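Local coordinates for methanol--corrinoid protein (Methanosarcina barkeri, PDB 2I2X) that carries a corrinoid cofactor that takes up the methyl group of methanol through MtaB and passes it on to coenzyme M through MtaA, at residues T125-V130 and I176-T181; N150-V155 and I237-I242. One frame throughout, in Å; residues are numbered along the deposited sequence.

Interaction 1. Residues T125-V130 and I176-T181; sequences TVVCHV and IMLTGT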
loop_
_atom_site.group_PDB
_atom_site.type_symbol
_atom_site.label_atom_id
_atom_site.label_comp_id
_atom_site.label_asym_id
_atom_site.label_seq_id
_atom_site.Cartn_x
_atom_site.Cartn_y
_atom_site.Cartn_z
ATOM N N THR B 125 -34.236 -15.160 22.371
ATOM C CA THR B 125 -34.421 -14.612 21.019
ATOM C C THR B 125 -33.270 -13.671 20.640
ATOM O O THR B 125 -32.842 -12.845 21.452
ATOM C CB THR B 125 -35.818 -13.917 20.858
ATOM O OG1 THR B 125 -36.834 -14.918 20.755
ATOM C CG2 THR B 125 -35.889 -13.061 19.601
ATOM N N VAL B 126 -32.754 -13.834 19.418
ATOM C CA VAL B 126 -31.818 -12.868 18.823
ATOM C C VAL B 126 -32.451 -12.222 17.585
ATOM O O VAL B 126 -33.074 -12.905 16.761
ATOM C CB VAL B 126 -30.458 -13.501 18.438
ATOM C CG1 VAL B 126 -29.475 -12.426 18.029
ATOM C CG2 VAL B 126 -29.880 -14.300 19.591
ATOM N N VAL B 127 -32.316 -10.900 17.491
ATOM C CA VAL B 127 -32.674 -10.147 16.292
ATOM C C VAL B 127 -31.369 -9.891 15.535
ATOM O O VAL B 127 -30.352 -9.518 16.144
ATOM C CB VAL B 127 -33.378 -8.800 16.633
ATOM C CG1 VAL B 127 -33.651 -7.972 15.380
ATOM C CG2 VAL B 127 -34.666 -9.052 17.358
ATOM N N CYS B 128 -31.408 -10.102 14.218
ATOM C CA CYS B 128 -30.263 -9.869 13.336
ATOM C C CYS B 128 -30.602 -8.930 12.193
ATOM O O CYS B 128 -31.652 -9.054 11.560
ATOM C CB CYS B 128 -29.768 -11.187 12.769
ATOM S SG CYS B 128 -29.284 -12.332 14.044
ATOM N N HIS B 129 -29.704 -7.989 11.928
ATOM C CA HIS B 129 -29.890 -7.073 10.814
ATOM C C HIS B 129 -28.569 -6.693 10.165
ATOM O O HIS B 129 -27.505 -6.860 10.756
ATOM C CB HIS B 129 -30.661 -5.815 11.259
ATOM C CG HIS B 129 -29.806 -4.772 11.919
ATOM N ND1 HIS B 129 -29.143 -4.992 13.114
ATOM C CD2 HIS B 129 -29.516 -3.501 11.553
ATOM C CE1 HIS B 129 -28.479 -3.899 13.448
ATOM N NE2 HIS B 129 -28.686 -2.983 12.517
ATOM N N VAL B 130 -28.667 -6.197 8.939
ATOM C CA VAL B 130 -27.577 -5.545 8.247
ATOM C C VAL B 130 -27.857 -4.043 8.318
ATOM O O VAL B 130 -29.014 -3.616 8.225
ATOM C CB VAL B 130 -27.488 -6.024 6.776
ATOM C CG1 VAL B 130 -26.368 -5.336 6.047
ATOM C CG2 VAL B 130 -27.265 -7.498 6.725
ATOM N N ILE B 176 -32.771 -11.249 23.604
ATOM C CA ILE B 176 -31.694 -11.161 24.574
ATOM C C ILE B 176 -30.469 -10.454 23.975
ATOM O O ILE B 176 -29.616 -9.917 24.701
ATOM C CB ILE B 176 -31.308 -12.561 25.083
ATOM C CG1 ILE B 176 -31.206 -13.548 23.907
ATOM C CG2 ILE B 176 -32.341 -13.036 26.128
ATOM C CD1 ILE B 176 -30.107 -14.580 24.053
ATOM N N MET B 177 -30.414 -10.433 22.643
ATOM C CA MET B 177 -29.241 -9.975 21.917
ATOM C C MET B 177 -29.581 -9.426 20.540
ATOM O O MET B 177 -30.372 -10.016 19.795
ATOM C CB MET B 177 -28.264 -11.135 21.789
ATOM C CG MET B 177 -27.305 -11.023 20.646
ATOM S SD MET B 177 -25.748 -11.692 21.179
ATOM C CE MET B 177 -25.140 -10.301 22.131
ATOM N N LEU B 178 -28.964 -8.298 20.209
ATOM C CA LEU B 178 -29.101 -7.699 18.895
ATOM C C LEU B 178 -27.793 -7.839 18.126
ATOM O O LEU B 178 -26.748 -7.421 18.629
ATOM C CB LEU B 178 -29.453 -6.221 19.052
ATOM C CG LEU B 178 -29.652 -5.397 17.790
ATOM C CD1 LEU B 178 -30.888 -5.892 17.058
ATOM C CD2 LEU B 178 -29.777 -3.919 18.154
ATOM N N THR B 179 -27.838 -8.428 16.927
ATOM C CA THR B 179 -26.656 -8.449 16.026
ATOM C C THR B 179 -26.769 -7.438 14.896
ATOM O O THR B 179 -27.859 -7.179 14.378
ATOM C CB THR B 179 -26.304 -9.859 15.418
ATOM O OG1 THR B 179 -27.234 -10.207 14.396
ATOM C CG2 THR B 179 -26.294 -10.951 16.459
ATOM N N GLY B 180 -25.623 -6.869 14.523
ATOM C CA GLY B 180 -25.516 -5.965 13.375
ATOM C C GLY B 180 -24.298 -6.260 12.514
ATOM O O GLY B 180 -23.228 -6.617 13.024
ATOM N N THR B 181 -24.455 -6.101 11.203
ATOM C CA THR B 181 -23.403 -6.393 10.256
ATOM C C THR B 181 -23.259 -5.223 9.306
ATOM O O THR B 181 -24.204 -4.888 8.584
ATOM C CB THR B 181 -23.726 -7.669 9.475
ATOM O OG1 THR B 181 -23.642 -8.783 10.363
ATOM C CG2 THR B 181 -22.740 -7.895 8.325
#
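V127 and H129 alternate with M177, T179 and T181 in the backbone ladder that joins strands 125-130 and 177-181 as parallel neighbours, from V126 opposite M177 to V130 opposite T181. I176 N opens it on T125 O at 2.7 Å. V127 donates to M177 O and accepts from T179 N; T181 N closes the ladder with a weak bond to H129 O.

H129 N and its ring ND1 both donate to T179 O, at 3.2 Å and 2.8 Å, the N standing 38° out of the carbonyl plane and ND1 tilted only 19° from it. With CG between the backbone N and the carbonyl carbon (chi1 82°), the imidazole turns toward strand 177-181, presenting its ND1 edge to T179 O, and CE1 comes to 3.6 Å from G180 CA, which carries no side chain. A leucine in place of H129 would probably leave T179 O with the backbone donor alone, the strand losing its second hold on that carbonyl.

Among the apolar contacts, V126 CG1 lies 3.7 Å from M177 CG and also meets T179 CG2; on the opposite face, which carries V127, L178 and H129, V127 CG1 touches L178 CD1.

Helix 138-149 packs over V126, C128 and T179, helix 164-173 over H129 and L178; strand 153-158 bonds to the far edge of 125-130, and T181 OG1 hydrogen-bonds to the bound corrinoid.

Interaction 2. Residues N150-V155 and I237-I242; sequences NGYNVV and IADAII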
loop_
_atom_site.group_PDB
_atom_site.type_symbol
_atom_site.label_atom_id
_atom_site.label_comp_id
_atom_site.label_asym_id
_atom_site.label_seq_id
_atom_site.Cartn_x
_atom_site.Cartn_y
_atom_site.Cartn_z
ATOM N N ASN B 150 -26.944 -23.180 17.342
ATOM C CA ASN B 150 -26.610 -23.216 18.774
ATOM C C ASN B 150 -27.854 -23.154 19.688
ATOM O O ASN B 150 -27.739 -22.912 20.894
ATOM C CB ASN B 150 -25.612 -22.099 19.128
ATOM C CG ASN B 150 -24.507 -22.563 20.088
ATOM O OD1 ASN B 150 -24.746 -22.810 21.278
ATOM N ND2 ASN B 150 -23.283 -22.664 19.570
ATOM N N GLY B 151 -29.037 -23.366 19.106
ATOM C CA GLY B 151 -30.277 -23.480 19.873
ATOM C C GLY B 151 -31.067 -22.205 20.113
ATOM O O GLY B 151 -31.994 -22.194 20.933
ATOM N N TYR B 152 -30.707 -21.132 19.410
ATOM C CA TYR B 152 -31.402 -19.855 19.559
ATOM C C TYR B 152 -32.412 -19.634 18.440
ATOM O O TYR B 152 -32.347 -20.264 17.377
ATOM C CB TYR B 152 -30.417 -18.690 19.592
ATOM C CG TYR B 152 -29.384 -18.708 20.712
ATOM C CD1 TYR B 152 -28.274 -19.554 20.655
ATOM C CD2 TYR B 152 -29.491 -17.837 21.801
ATOM C CE1 TYR B 152 -27.311 -19.554 21.669
ATOM C CE2 TYR B 152 -28.534 -17.828 22.818
ATOM C CZ TYR B 152 -27.447 -18.689 22.743
ATOM O OH TYR B 152 -26.500 -18.690 23.743
ATOM N N ASN B 153 -33.351 -18.730 18.703
ATOM C CA ASN B 153 -34.409 -18.385 17.770
ATOM C C ASN B 153 -34.124 -17.007 17.163
ATOM O O ASN B 153 -33.835 -16.043 17.889
ATOM C CB ASN B 153 -35.757 -18.417 18.497
ATOM C CG ASN B 153 -36.906 -17.909 17.645
ATOM O OD1 ASN B 153 -37.332 -16.764 17.794
ATOM N ND2 ASN B 153 -37.422 -18.759 16.757
ATOM N N VAL B 154 -34.191 -16.918 15.836
ATOM C CA VAL B 154 -33.745 -15.708 15.137
ATOM C C VAL B 154 -34.780 -15.129 14.188
ATOM O O VAL B 154 -35.127 -15.734 13.167
ATOM C CB VAL B 154 -32.399 -15.934 14.371
ATOM C CG1 VAL B 154 -32.095 -14.774 13.419
ATOM C CG2 VAL B 154 -31.248 -16.138 15.350
ATOM N N VAL B 155 -35.266 -13.947 14.541
ATOM C CA VAL B 155 -36.020 -13.135 13.606
ATOM C C VAL B 155 -34.980 -12.404 12.763
ATOM O O VAL B 155 -34.161 -11.649 13.291
ATOM C CB VAL B 155 -37.071 -12.196 14.327
ATOM C CG1 VAL B 155 -36.558 -11.705 15.665
ATOM C CG2 VAL B 155 -37.513 -11.026 13.444
ATOM N N ILE B 237 -20.992 -15.113 22.365
ATOM C CA ILE B 237 -21.362 -13.864 23.025
ATOM C C ILE B 237 -22.809 -13.902 23.550
ATOM O O ILE B 237 -23.170 -13.141 24.453
ATOM C CB ILE B 237 -21.107 -12.638 22.084
ATOM C CG1 ILE B 237 -21.100 -11.315 22.852
ATOM C CG2 ILE B 237 -22.078 -12.608 20.901
ATOM C CD1 ILE B 237 -19.713 -10.867 23.229
ATOM N N ALA B 238 -23.620 -14.800 22.989
ATOM C CA ALA B 238 -25.009 -14.982 23.416
ATOM C C ALA B 238 -25.107 -15.986 24.567
ATOM O O ALA B 238 -26.060 -15.955 25.351
ATOM C CB ALA B 238 -25.873 -15.421 22.244
ATOM N N ASP B 239 -24.115 -16.875 24.659
ATOM C CA ASP B 239 -24.009 -17.823 25.773
ATOM C C ASP B 239 -23.706 -17.115 27.103
ATOM O O ASP B 239 -24.136 -17.572 28.164
ATOM C CB ASP B 239 -22.958 -18.904 25.479
ATOM C CG ASP B 239 -23.471 -19.992 24.537
ATOM O OD1 ASP B 239 -24.686 -20.057 24.265
ATOM O OD2 ASP B 239 -22.648 -20.800 24.068
ATOM N N ALA B 240 -22.976 -16.001 27.033
ATOM C CA ALA B 240 -22.664 -15.178 28.207
ATOM C C ALA B 240 -23.862 -14.362 28.711
ATOM O O ALA B 240 -23.902 -13.968 29.882
ATOM C CB ALA B 240 -21.472 -14.270 27.922
ATOM N N ILE B 241 -24.825 -14.101 27.824
ATOM C CA ILE B 241 -26.100 -13.486 28.209
ATOM C C ILE B 241 -26.911 -14.519 28.981
ATOM O O ILE B 241 -27.546 -14.192 29.982
ATOM C CB ILE B 241 -26.936 -12.998 26.984
ATOM C CG1 ILE B 241 -26.065 -12.284 25.932
ATOM C CG2 ILE B 241 -28.132 -12.138 27.435
ATOM C CD1 ILE B 241 -25.302 -11.062 26.419
ATOM N N ILE B 242 -26.873 -15.763 28.503
ATOM C CA ILE B 242 -27.508 -16.901 29.177
ATOM C C ILE B 242 -26.725 -17.286 30.451
ATOM O O ILE B 242 -27.285 -17.882 31.376
ATOM C CB ILE B 242 -27.715 -18.111 28.201
ATOM C CG1 ILE B 242 -28.544 -17.693 26.979
ATOM C CG2 ILE B 242 -28.389 -19.296 28.888
ATOM C CD1 ILE B 242 -29.806 -16.889 27.301
#
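The turn leading from helix 138-149 into strand 153-158, an edge strand of the sheet within this chain, meets helix 233-242 chiefly through Y152. With CG anti to the carbonyl carbon (chi1 -60°), its ring extends toward the helix and brings the hydroxyl to D239. Y152 OH donates to D239 OD1, which lies at the ring edge, in its plane; ring and carboxylate planes are 28° apart. The modelled separation of 2.3 Å is very short, and its exact value is doubtful.

Apolar contacts accompany it. A238 CB lies 3.6 Å from Y152 CE2, and I242 CG1, one helical turn further along, approaches the same ring carbon at 4.2 Å. A238, D239 and I242, all from one helix, thus meet the phenol end.

In the Rossmann-like B12-binding domain, helices pack on both faces of a parallel sheet, and here the last turns of one such helix are tied to the turn just ahead of a strand. A238 also rests on M177 of strand 177-181, and Y152 touches I176 and K123. The D239 carboxylate has a second, weak partner in K123 NZ, a long ion pair to the same OD1.

Beside the phenol, N150 OD1 stands 4.0 Å from D239 OD2, too far for a hydrogen bond, the amide turned 65° from the carboxylate.

Overall arrangement
Both interactions belong to the B12-binding domain, their centres about 10 Å apart. Along the chain their segments alternate: 125-130, 150-155, 176-181, then 237-242. Interaction 1 pairs two strands of the parallel sheet; interaction 2 joins the turn leading into strand 153-158, the neighbour of 125-130 on its other side, to helix 233-242. They meet directly where V126 N and V126 O probably hydrogen-bond to N153 O and V155 N, and where V127 packs on V155. Strand 125-130 therefore lies between 153-158 and 177-181, and M177 lies against helix 233-242. The C-terminal end of strand 177-181 reaches the corrinoid, whereas interaction 2 lies away from the cofactor site.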